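Local coordinates for protein CDA peptide synthetase I (Streptomyces coelicolor, PDB 4JN5) that forms a condensation domain of a large modular peptide synthetase, built as two mixed alpha/beta lobes that face each other, at residues D26-H31 against A127-L132; V160-S165 against T295-A300; V290-T295 against L313-A318; V364-Y369 against I395-T400. All blocks are in the same frame, centred on the assembly; numbering follows the deposited sequence.

Contact 1: residues D26-H31 against A127-L132; sequences DPRGAH and ATPLPL
Gly29, whose O lies 4.4 Å from Pro129 CB, has a backbone N shared by two acceptors of one residue, Asp26, each through a weak bond: Gly29 N to Asp26 O is 3.1 Å and Gly29 N to Asp26 OD1 is 3.3 Å. The first closes a beta turn close to type I over Pro27 and Arg28, in the loop between helix 14-23 and strand 33-40 on the surface of the condensation domain. The loop that follows helix 114-126 meets this turn, chiefly through Pro129. Its ring is met twice by Arg28. The backbone carbonyl presses on the ring carbon next to CA, with Arg28 O only 3.0 Å from Pro129 CB, a tight approach. The side chain of the same residue starts away from Pro129, then bends at chi2 (-86°) and runs out nearly straight, which brings the guanidinium to the ring. Pro129 CG sits 3.4 Å above one face of that group, toward its rim, nearest to Arg28 NE. This is an aliphatic carbon over the guanidinium face, not a hydrogen bond. On the other loop, Thr128 O accepts a hydrogen bond from Arg33 NH1, at the start of the next strand. Ala30 turns its methyl toward the peptide between Ala127 and Thr128, with Ala30 CB 3.4 Å from Ala127 O and 3.9 Å from Thr128 C.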
loop_
_atom_site.group_PDB
_atom_site.type_symbol
_atom_site.label_atom_id
_atom_site.label_comp_id
_atom_site.label_asym_id
_atom_site.label_seq_id
_atom_site.Cartn_x
_atom_site.Cartn_y
_atom_site.Cartn_z
ATOM N N ASP A 26 18.380 6.082 8.964
ATOM C CA ASP A 26 17.687 6.616 10.132
ATOM C C ASP A 26 17.010 5.490 10.910
ATOM O O ASP A 26 15.799 5.300 10.811
ATOM C CB ASP A 26 16.658 7.667 9.711
ATOM C CG ASP A 26 15.936 8.285 10.894
ATOM O OD1 ASP A 26 16.464 8.204 12.025
ATOM O OD2 ASP A 26 14.843 8.857 10.691
ATOM N N PRO A 27 17.803 4.738 11.688
ATOM C CA PRO A 27 17.353 3.561 12.442
ATOM C C PRO A 27 16.121 3.812 13.314
ATOM O O PRO A 27 15.177 3.021 13.266
ATOM C CB PRO A 27 18.564 3.233 13.319
ATOM C CG PRO A 27 19.728 3.731 12.538
ATOM C CD PRO A 27 19.246 4.983 11.861
ATOM N N ARG A 28 16.130 4.886 14.097
ATOM C CA ARG A 28 15.028 5.165 15.016
ATOM C C ARG A 28 13.815 5.734 14.285
ATOM O O ARG A 28 12.689 5.643 14.772
ATOM C CB ARG A 28 15.477 6.114 16.134
ATOM C CG ARG A 28 14.613 6.066 17.395
ATOM C CD ARG A 28 13.405 6.994 17.309
ATOM N NE ARG A 28 12.503 6.828 18.448
ATOM C CZ ARG A 28 11.394 7.539 18.636
ATOM N NH1 ARG A 28 11.046 8.473 17.763
ATOM N NH2 ARG A 28 10.634 7.317 19.699
ATOM N N GLY A 29 14.048 6.317 13.113
ATOM C CA GLY A 29 12.971 6.885 12.324
ATOM C C GLY A 29 11.840 5.903 12.087
ATOM O O GLY A 29 12.065 4.696 11.984
ATOM N N ALA A 30 10.618 6.422 12.005
ATOM C CA ALA A 30 9.443 5.590 11.766
ATOM C C ALA A 30 8.907 5.797 10.353
ATOM O O ALA A 30 7.722 5.588 10.092
ATOM C CB ALA A 30 8.365 5.896 12.791
ATOM N N HIS A 31 9.793 6.195 9.445
ATOM C CA HIS A 31 9.406 6.569 8.087
ATOM C C HIS A 31 8.855 5.414 7.254
ATOM O O HIS A 31 8.236 5.638 6.214
ATOM C CB HIS A 31 10.589 7.215 7.360
ATOM C CG HIS A 31 11.092 8.461 8.018
ATOM N ND1 HIS A 31 10.263 9.333 8.690
ATOM C CD2 HIS A 31 12.340 8.977 8.116
ATOM C CE1 HIS A 31 10.979 10.335 9.170
ATOM N NE2 HIS A 31 12.242 10.143 8.835
ATOM N N ALA A 127 3.744 6.351 14.259
ATOM C CA ALA A 127 4.845 7.258 14.562
ATOM C C ALA A 127 5.881 6.530 15.410
ATOM O O ALA A 127 6.976 7.036 15.651
ATOM C CB ALA A 127 4.334 8.492 15.287
ATOM N N THR A 128 5.519 5.332 15.855
ATOM C CA THR A 128 6.380 4.521 16.704
ATOM C C THR A 128 7.349 3.679 15.881
ATOM O O THR A 128 6.930 2.914 15.013
ATOM C CB THR A 128 5.543 3.591 17.595
ATOM O OG1 THR A 128 4.904 4.358 18.622
ATOM C CG2 THR A 128 6.419 2.523 18.228
ATOM N N PRO A 129 8.655 3.818 16.153
ATOM C CA PRO A 129 9.666 3.029 15.442
ATOM C C PRO A 129 9.486 1.538 15.701
ATOM O O PRO A 129 8.950 1.151 16.739
ATOM C CB PRO A 129 10.985 3.521 16.048
ATOM C CG PRO A 129 10.611 4.101 17.368
ATOM C CD PRO A 129 9.253 4.699 17.168
ATOM N N LEU A 130 9.930 0.715 14.761
ATOM C CA LEU A 130 9.791 -0.729 14.880
ATOM C C LEU A 130 11.092 -1.406 14.456
ATOM O O LEU A 130 11.238 -1.814 13.304
ATOM C CB LEU A 130 8.622 -1.213 14.018
ATOM C CG LEU A 130 7.770 -2.366 14.551
ATOM C CD1 LEU A 130 7.399 -2.140 16.010
ATOM C CD2 LEU A 130 6.520 -2.542 13.696
ATOM N N PRO A 131 12.044 -1.523 15.396
ATOM C CA PRO A 131 13.382 -2.060 15.125
ATOM C C PRO A 131 13.323 -3.375 14.356
ATOM O O PRO A 131 12.518 -4.246 14.680
ATOM C CB PRO A 131 13.954 -2.288 16.525
ATOM C CG PRO A 131 13.256 -1.289 17.374
ATOM C CD PRO A 131 11.862 -1.192 16.820
ATOM N N LEU A 132 14.175 -3.508 13.344
ATOM C CA LEU A 132 14.167 -4.685 12.486
ATOM C C LEU A 132 14.726 -5.917 13.190
ATOM O O LEU A 132 14.357 -7.045 12.869
ATOM C CB LEU A 132 14.951 -4.412 11.201
ATOM C CG LEU A 132 14.431 -3.260 10.341
ATOM C CD1 LEU A 132 15.289 -3.085 9.099
ATOM C CD2 LEU A 132 12.978 -3.496 9.962
#

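Contact 2: residues V160-S165 against T295-A300; sequences VIDGTS and TGRYGA
Asp162 and Arg297 reach for each other from opposite directions, and their flat ends meet almost at right angles, the carboxylate and guanidinium planes being 89° apart. A single nitrogen, Arg297 NH2, serves both oxygens: Asp162 OD1 lies in the guanidinium plane at its edge, 3.0 Å from Arg297 NH2, while Asp162 OD2 is 2.8 Å from that same NH2 but off to an oblique side. Both hydrogen bonds of this salt bridge are weak because neither is straight. Asp162 is the aspartate of the HHxxxDG signature of condensation domains, just before Gly163, and stands at the N-cap of helix 163-182; with CG tucked between its backbone N and carbonyl carbon (chi1 56°), OD1 also takes the N-H of Ser165, at 2.9 Å from Ser165 N. Thr164 also meets the arginine head-on, its CG2 3.6 Å from Arg297 NE and oblique to the guanidinium. The far nitrogen, NH1, is held by the carbonyls of Thr305 and Ala302, and Asp162 OD2 also accepts from Val309 N. Held at both terminal nitrogens, the guanidinium probably has little freedom to turn, and one buried carboxylate joins the start of the helix to the loop after strand 287-294.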
loop_
_atom_site.group_PDB
_atom_site.type_symbol
_atom_site.label_atom_id
_atom_site.label_comp_id
_atom_site.label_asym_id
_atom_site.label_seq_id
_atom_site.Cartn_x
_atom_site.Cartn_y
_atom_site.Cartn_z
ATOM N N VAL A 160 8.086 -5.894 5.621
ATOM C CA VAL A 160 7.436 -7.199 5.728
ATOM C C VAL A 160 6.127 -7.311 4.948
ATOM O O VAL A 160 5.785 -8.386 4.460
ATOM C CB VAL A 160 7.180 -7.605 7.199
ATOM C CG1 VAL A 160 8.496 -7.786 7.939
ATOM C CG2 VAL A 160 6.297 -6.581 7.894
ATOM N N ILE A 161 5.398 -6.204 4.830
ATOM C CA ILE A 161 4.076 -6.235 4.210
ATOM C C ILE A 161 3.844 -5.100 3.215
ATOM O O ILE A 161 3.957 -3.923 3.566
ATOM C CB ILE A 161 2.963 -6.186 5.274
ATOM C CG1 ILE A 161 2.930 -7.487 6.077
ATOM C CG2 ILE A 161 1.613 -5.941 4.623
ATOM C CD1 ILE A 161 2.467 -8.683 5.276
ATOM N N ASP A 162 3.517 -5.459 1.976
ATOM C CA ASP A 162 3.116 -4.471 0.977
ATOM C C ASP A 162 1.593 -4.416 0.852
ATOM O O ASP A 162 0.880 -5.149 1.539
ATOM C CB ASP A 162 3.767 -4.750 -0.384
ATOM C CG ASP A 162 3.470 -6.145 -0.913
ATOM O OD1 ASP A 162 2.446 -6.740 -0.520
ATOM O OD2 ASP A 162 4.266 -6.645 -1.735
ATOM N N GLY A 163 1.101 -3.544 -0.023
ATOM C CA GLY A 163 -0.330 -3.374 -0.204
ATOM C C GLY A 163 -1.051 -4.680 -0.475
ATOM O O GLY A 163 -2.033 -5.010 0.189
ATOM N N THR A 164 -0.557 -5.424 -1.457
ATOM C CA THR A 164 -1.147 -6.702 -1.841
ATOM C C THR A 164 -1.244 -7.673 -0.665
ATOM O O THR A 164 -2.215 -8.422 -0.545
ATOM C CB THR A 164 -0.335 -7.362 -2.972
ATOM O OG1 THR A 164 -0.425 -6.559 -4.155
ATOM C CG2 THR A 164 -0.859 -8.760 -3.267
ATOM N N SER A 165 -0.236 -7.653 0.200
ATOM C CA SER A 165 -0.174 -8.576 1.328
ATOM C C SER A 165 -1.170 -8.210 2.426
ATOM O O SER A 165 -1.637 -9.078 3.162
ATOM C CB SER A 165 1.244 -8.633 1.892
ATOM O OG SER A 165 2.157 -9.081 0.905
ATOM N N THR A 295 2.595 -4.601 -9.017
ATOM C CA THR A 295 2.553 -5.671 -8.020
ATOM C C THR A 295 3.933 -6.202 -7.630
ATOM O O THR A 295 4.220 -6.391 -6.446
ATOM C CB THR A 295 1.652 -6.846 -8.471
ATOM O OG1 THR A 295 1.639 -7.856 -7.455
ATOM C CG2 THR A 295 2.156 -7.450 -9.776
ATOM N N GLY A 296 4.785 -6.436 -8.623
ATOM C CA GLY A 296 6.098 -7.004 -8.379
ATOM C C GLY A 296 6.038 -8.511 -8.211
ATOM O O GLY A 296 7.031 -9.149 -7.859
ATOM N N ARG A 297 4.867 -9.083 -8.472
ATOM C CA ARG A 297 4.662 -10.517 -8.319
ATOM C C ARG A 297 4.414 -11.183 -9.664
ATOM O O ARG A 297 3.372 -10.983 -10.287
ATOM C CB ARG A 297 3.493 -10.786 -7.372
ATOM C CG ARG A 297 3.642 -10.089 -6.035
ATOM C CD ARG A 297 2.393 -10.205 -5.187
ATOM N NE ARG A 297 2.554 -9.502 -3.918
ATOM C CZ ARG A 297 3.212 -9.999 -2.879
ATOM N NH1 ARG A 297 3.764 -11.198 -2.964
ATOM N NH2 ARG A 297 3.321 -9.299 -1.759
ATOM N N TYR A 298 5.383 -11.975 -10.108
ATOM C CA TYR A 298 5.285 -12.657 -11.389
ATOM C C TYR A 298 5.334 -14.165 -11.186
ATOM O O TYR A 298 6.341 -14.707 -10.734
ATOM C CB TYR A 298 6.415 -12.205 -12.316
ATOM C CG TYR A 298 6.492 -10.706 -12.491
ATOM C CD1 TYR A 298 5.812 -10.069 -13.520
ATOM C CD2 TYR A 298 7.240 -9.924 -11.619
ATOM C CE1 TYR A 298 5.877 -8.697 -13.679
ATOM C CE2 TYR A 298 7.311 -8.552 -11.771
ATOM C CZ TYR A 298 6.629 -7.944 -12.803
ATOM O OH TYR A 298 6.701 -6.579 -12.958
ATOM N N GLY A 299 4.236 -14.836 -11.521
ATOM C CA GLY A 299 4.133 -16.273 -11.344
ATOM C C GLY A 299 3.099 -16.645 -10.300
ATOM O O GLY A 299 2.642 -15.794 -9.537
ATOM N N ALA A 300 2.732 -17.921 -10.264
ATOM C CA ALA A 300 1.718 -18.406 -9.332
ATOM C C ALA A 300 2.174 -18.282 -7.882
ATOM O O ALA A 300 1.416 -17.838 -7.022
ATOM C CB ALA A 300 1.349 -19.846 -9.653
#

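Contact 3: residues V290-T295 against L313-A318; sequences VSVPVT and LPLRLA
Val290 and Leu315 face each other as a hydrogen-bonded antiparallel pair, and their side chains, with those of Val292, Leu313 and Leu317, turn to one side of the two strands. Val290 is held in an unusual rotation: chi1 of 32° stops short of a staggered position and swings CG1 across to Leu317, with Val290 CG1 3.5 Å from Leu317 CD1. Two residues on, Val292 is staggered normally; its CG2, anti to the carbonyl carbon, reaches Leu315, and Val292 CG2 is 3.6 Å from Leu315 CD1. Leu315 itself, extended from CB (chi2 170°), crowds the opposite backbone with its first carbon, Leu315 CB being 3.3 Å from Val290 O. The strands, 287-294 and 311-318, form an antiparallel ladder in the second half of the condensation domain, joined by a long connection rather than a tight hairpin, and helix 325-340 packs on two of the leucines: Leu315 lies on Ala335, Met336 and Leu339, Leu317 on Ala335. Four backbone bonds close the ladder, among them Leu315 N to Val290 O at 2.9 Å, whose donor stands well above the carbonyl plane, and Val292 N to Leu313 O, also 2.9 Å. Between them comes the non-hydrogen-bonded pair Ser291 and Pro314, where the proline's missing N-H costs no bond to this strand. On this other face Ser291 OG, placed beside its own backbone N, rests against the proline backbone, 3.8 Å from Pro314 CA, while the Pro314 ring packs on Phe221 and Val359.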
loop_
_atom_site.group_PDB
_atom_site.type_symbol
_atom_site.label_atom_id
_atom_site.label_comp_id
_atom_site.label_asym_id
_atom_site.label_seq_id
_atom_site.Cartn_x
_atom_site.Cartn_y
_atom_site.Cartn_z
ATOM N N VAL A 290 4.029 11.096 -13.483
ATOM C CA VAL A 290 3.282 10.533 -12.367
ATOM C C VAL A 290 3.589 9.047 -12.231
ATOM O O VAL A 290 3.412 8.278 -13.177
ATOM C CB VAL A 290 1.764 10.749 -12.533
ATOM C CG1 VAL A 290 1.380 10.725 -14.000
ATOM C CG2 VAL A 290 0.986 9.706 -11.748
ATOM N N SER A 291 4.057 8.651 -11.051
ATOM C CA SER A 291 4.455 7.269 -10.809
ATOM C C SER A 291 3.269 6.385 -10.441
ATOM O O SER A 291 2.307 6.838 -9.823
ATOM C CB SER A 291 5.523 7.198 -9.714
ATOM O OG SER A 291 6.729 7.809 -10.139
ATOM N N VAL A 292 3.349 5.118 -10.828
ATOM C CA VAL A 292 2.290 4.160 -10.556
ATOM C C VAL A 292 2.884 2.884 -9.975
ATOM O O VAL A 292 3.896 2.385 -10.468
ATOM C CB VAL A 292 1.506 3.817 -11.839
ATOM C CG1 VAL A 292 0.464 2.748 -11.559
ATOM C CG2 VAL A 292 0.853 5.068 -12.418
ATOM N N PRO A 293 2.265 2.357 -8.908
ATOM C CA PRO A 293 2.739 1.108 -8.303
ATOM C C PRO A 293 2.434 -0.104 -9.176
ATOM O O PRO A 293 1.421 -0.130 -9.874
ATOM C CB PRO A 293 1.940 1.029 -7.000
ATOM C CG PRO A 293 0.703 1.815 -7.270
ATOM C CD PRO A 293 1.133 2.939 -8.168
ATOM N N VAL A 294 3.323 -1.090 -9.142
ATOM C CA VAL A 294 3.098 -2.360 -9.818
ATOM C C VAL A 294 3.282 -3.483 -8.804
ATOM O O VAL A 294 4.032 -3.332 -7.839
ATOM C CB VAL A 294 4.055 -2.553 -11.007
ATOM C CG1 VAL A 294 3.830 -1.464 -12.049
ATOM C CG2 VAL A 294 5.498 -2.552 -10.534
ATOM N N THR A 295 2.595 -4.601 -9.017
ATOM C CA THR A 295 2.553 -5.671 -8.020
ATOM C C THR A 295 3.933 -6.202 -7.630
ATOM O O THR A 295 4.220 -6.391 -6.446
ATOM C CB THR A 295 1.652 -6.846 -8.471
ATOM O OG1 THR A 295 1.639 -7.856 -7.455
ATOM C CG2 THR A 295 2.156 -7.450 -9.776
ATOM N N LEU A 313 6.848 2.701 -11.057
ATOM C CA LEU A 313 7.468 3.184 -12.284
ATOM C C LEU A 313 6.785 4.458 -12.773
ATOM O O LEU A 313 5.574 4.613 -12.623
ATOM C CB LEU A 313 7.440 2.099 -13.360
ATOM C CG LEU A 313 8.264 0.855 -13.022
ATOM C CD1 LEU A 313 8.044 -0.249 -14.047
ATOM C CD2 LEU A 313 9.741 1.208 -12.912
ATOM N N PRO A 314 7.569 5.378 -13.351
ATOM C CA PRO A 314 7.084 6.693 -13.785
ATOM C C PRO A 314 6.382 6.682 -15.143
ATOM O O PRO A 314 6.796 5.968 -16.056
ATOM C CB PRO A 314 8.370 7.516 -13.874
ATOM C CG PRO A 314 9.419 6.518 -14.211
ATOM C CD PRO A 314 9.028 5.247 -13.508
ATOM N N LEU A 315 5.326 7.482 -15.258
ATOM C CA LEU A 315 4.634 7.687 -16.524
ATOM C C LEU A 315 4.902 9.091 -17.048
ATOM O O LEU A 315 4.481 10.075 -16.440
ATOM C CB LEU A 315 3.125 7.501 -16.354
ATOM C CG LEU A 315 2.550 6.087 -16.305
ATOM C CD1 LEU A 315 1.087 6.133 -15.894
ATOM C CD2 LEU A 315 2.709 5.395 -17.648
ATOM N N ARG A 316 5.606 9.185 -18.172
ATOM C CA ARG A 316 5.792 10.470 -18.836
ATOM C C ARG A 316 4.577 10.782 -19.695
ATOM O O ARG A 316 4.367 10.165 -20.740
ATOM C CB ARG A 316 7.055 10.472 -19.697
ATOM C CG ARG A 316 8.346 10.583 -18.911
ATOM C CD ARG A 316 9.515 10.897 -19.830
ATOM N NE ARG A 316 9.315 12.149 -20.555
ATOM C CZ ARG A 316 10.159 12.632 -21.461
ATOM N NH1 ARG A 316 11.266 11.966 -21.759
ATOM N NH2 ARG A 316 9.896 13.779 -22.070
ATOM N N LEU A 317 3.777 11.743 -19.248
ATOM C CA LEU A 317 2.542 12.086 -19.933
ATOM C C LEU A 317 2.587 13.491 -20.521
ATOM O O LEU A 317 2.621 14.478 -19.788
ATOM C CB LEU A 317 1.358 11.954 -18.974
ATOM C CG LEU A 317 1.223 10.585 -18.307
ATOM C CD1 LEU A 317 0.120 10.602 -17.262
ATOM C CD2 LEU A 317 0.970 9.506 -19.350
ATOM N N ALA A 318 2.588 13.575 -21.847
ATOM C CA ALA A 318 2.520 14.861 -22.528
ATOM C C ALA A 318 1.074 15.335 -22.567
ATOM O O ALA A 318 0.187 14.604 -23.005
ATOM C CB ALA A 318 3.084 14.749 -23.936
#

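Contact 4: residues V364-Y369 against I395-T400; sequences VNVMPY and IVLTGT
Strands 364-366 and 395-398 run parallel, only 7° apart with axes 4.8 Å from each other, and pair Val364 with Ile395, Asn365 with Val396 and Val366 with Leu397. They belong to the mixed sheet of the condensation domain's second half; strand 363-366 pairs here with 393-398, while Val364 also bonds through its backbone to Ser291 of strand 287-294. The bonds zigzag as parallel strands require: Asn365 N gives to Ile395 O at 2.8 Å, Asn365 O takes Leu397 N at 3.0 Å, and Met367 N continues the ladder to Leu397 O. One face carries Val364, Val366, Ile395 and Leu397, with helix 267-283 packed on the two valines. On the opposite face Asn365 and Val396 are neighbours. Beyond the last pair Met367 and Thr398 lie side by side, pointing the same way; Met367 SD is 3.6 Å from Thr398 CG2, and a bend at chi3 (57°) turns the methyl end off. At the corner of the chain the strands part and water enters: Gly399 N donates to one water at 3.0 Å, and that water lies within reach of Pro368 O. A second water sits beside Gly399 O. Past it, the Tyr369 and Thr400 side chains run at a slant to each other. Thr400 OG1 is hydrogen-bonded to Ser403 OG, and its methyl meets the ring, Thr400 CG2 3.7 Å from Tyr369 CD1.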
loop_
_atom_site.group_PDB
_atom_site.type_symbol
_atom_site.label_atom_id
_atom_site.label_comp_id
_atom_site.label_asym_id
_atom_site.label_seq_id
_atom_site.Cartn_x
_atom_site.Cartn_y
_atom_site.Cartn_z
ATOM N N VAL A 364 0.354 7.875 -7.935
ATOM C CA VAL A 364 -1.072 7.582 -7.949
ATOM C C VAL A 364 -1.317 6.098 -7.743
ATOM O O VAL A 364 -0.969 5.275 -8.589
ATOM C CB VAL A 364 -1.739 8.038 -9.257
ATOM C CG1 VAL A 364 -3.210 7.664 -9.252
ATOM C CG2 VAL A 364 -1.567 9.537 -9.434
ATOM N N ASN A 365 -1.923 5.764 -6.610
ATOM C CA ASN A 365 -2.134 4.376 -6.231
ATOM C C ASN A 365 -3.614 4.040 -6.105
ATOM O O ASN A 365 -4.197 4.135 -5.024
ATOM C CB ASN A 365 -1.399 4.069 -4.925
ATOM C CG ASN A 365 -1.665 2.666 -4.414
ATOM O OD1 ASN A 365 -2.279 1.844 -5.097
ATOM N ND2 ASN A 365 -1.197 2.383 -3.204
ATOM N N VAL A 366 -4.216 3.652 -7.223
ATOM C CA VAL A 366 -5.601 3.210 -7.227
ATOM C C VAL A 366 -5.648 1.737 -6.849
ATOM O O VAL A 366 -5.557 0.863 -7.711
ATOM C CB VAL A 366 -6.254 3.410 -8.606
ATOM C CG1 VAL A 366 -7.712 2.985 -8.566
ATOM C CG2 VAL A 366 -6.127 4.861 -9.047
ATOM N N MET A 367 -5.781 1.464 -5.557
ATOM C CA MET A 367 -5.760 0.090 -5.067
ATOM C C MET A 367 -6.799 -0.773 -5.772
ATOM O O MET A 367 -7.922 -0.330 -6.015
ATOM C CB MET A 367 -5.957 0.049 -3.549
ATOM C CG MET A 367 -4.823 0.695 -2.764
ATOM S SD MET A 367 -4.862 0.290 -1.006
ATOM C CE MET A 367 -4.806 -1.500 -1.080
ATOM N N PRO A 368 -6.416 -2.013 -6.109
ATOM C CA PRO A 368 -7.286 -2.952 -6.824
ATOM C C PRO A 368 -8.460 -3.387 -5.958
ATOM O O PRO A 368 -8.388 -3.295 -4.732
ATOM C CB PRO A 368 -6.362 -4.141 -7.096
ATOM C CG PRO A 368 -5.349 -4.079 -6.005
ATOM C CD PRO A 368 -5.115 -2.615 -5.767
ATOM N N TYR A 369 -9.528 -3.857 -6.594
ATOM C CA TYR A 369 -10.723 -4.267 -5.869
ATOM C C TYR A 369 -10.426 -5.290 -4.777
ATOM O O TYR A 369 -9.674 -6.242 -4.983
ATOM C CB TYR A 369 -11.779 -4.822 -6.828
ATOM C CG TYR A 369 -13.039 -5.282 -6.132
ATOM C CD1 TYR A 369 -13.887 -4.371 -5.517
ATOM C CD2 TYR A 369 -13.385 -6.627 -6.093
ATOM C CE1 TYR A 369 -15.040 -4.785 -4.881
ATOM C CE2 TYR A 369 -14.538 -7.050 -5.459
ATOM C CZ TYR A 369 -15.361 -6.124 -4.855
ATOM O OH TYR A 369 -16.511 -6.536 -4.221
ATOM N N ILE A 395 -1.183 9.754 -3.775
ATOM C CA ILE A 395 -2.635 9.773 -3.897
ATOM C C ILE A 395 -3.168 8.345 -3.863
ATOM O O ILE A 395 -2.972 7.577 -4.804
ATOM C CB ILE A 395 -3.088 10.485 -5.186
ATOM C CG1 ILE A 395 -2.602 11.937 -5.181
ATOM C CG2 ILE A 395 -4.600 10.434 -5.324
ATOM C CD1 ILE A 395 -2.923 12.699 -6.443
ATOM N N VAL A 396 -3.833 7.994 -2.766
ATOM C CA VAL A 396 -4.311 6.632 -2.554
ATOM C C VAL A 396 -5.829 6.537 -2.648
ATOM O O VAL A 396 -6.548 7.254 -1.952
ATOM C CB VAL A 396 -3.877 6.099 -1.173
ATOM C CG1 VAL A 396 -4.443 4.706 -0.939
ATOM C CG2 VAL A 396 -2.359 6.094 -1.055
ATOM N N LEU A 397 -6.314 5.643 -3.504
ATOM C CA LEU A 397 -7.749 5.406 -3.624
ATOM C C LEU A 397 -8.112 3.968 -3.280
ATOM O O LEU A 397 -7.396 3.033 -3.638
ATOM C CB LEU A 397 -8.248 5.737 -5.034
ATOM C CG LEU A 397 -8.295 7.207 -5.457
ATOM C CD1 LEU A 397 -6.903 7.722 -5.793
ATOM C CD2 LEU A 397 -9.229 7.375 -6.646
ATOM N N THR A 398 -9.229 3.799 -2.580
ATOM C CA THR A 398 -9.764 2.473 -2.300
ATOM C C THR A 398 -11.264 2.451 -2.571
ATOM O O THR A 398 -11.938 3.471 -2.445
ATOM C CB THR A 398 -9.496 2.041 -0.851
ATOM O OG1 THR A 398 -10.072 2.995 0.049
ATOM C CG2 THR A 398 -8.001 1.942 -0.594
ATOM N N GLY A 399 -11.778 1.285 -2.946
ATOM C CA GLY A 399 -13.179 1.152 -3.301
ATOM C C GLY A 399 -13.373 1.195 -4.805
ATOM O O GLY A 399 -12.418 1.045 -5.565
ATOM N N THR A 400 -14.613 1.399 -5.237
ATOM C CA THR A 400 -14.927 1.458 -6.660
ATOM C C THR A 400 -15.881 2.609 -6.956
ATOM O O THR A 400 -16.499 3.156 -6.042
ATOM C CB THR A 400 -15.564 0.144 -7.150
ATOM O OG1 THR A 400 -16.800 -0.077 -6.459
ATOM C CG2 THR A 400 -14.628 -1.032 -6.906
HETATM O O HOH W 1 -10.946 -1.046 -6.476
HETATM O O HOH W 2 -9.847 -0.899 -3.717
#

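Contact 1 closes first along the chain and lies on the surface of the first half of the domain, its centre about 23 to 28 Å from those of the other three. Contacts 2 and 3 alternate along the sequence and share Thr295, where strand 287-294 runs out into the loop that reaches the N-terminus of helix 163-182; their centres are about 18 Å apart. Contact 4 comes last and abuts contact 3, about 14 Å away between centres: Ser291 O and Val364 N, 2.9 Å apart, probably hydrogen-bond, so strand 287-294 lies between 311-318 and 363-366. Contact 2 thereby ties the second half, holding contacts 3 and 4, to the first.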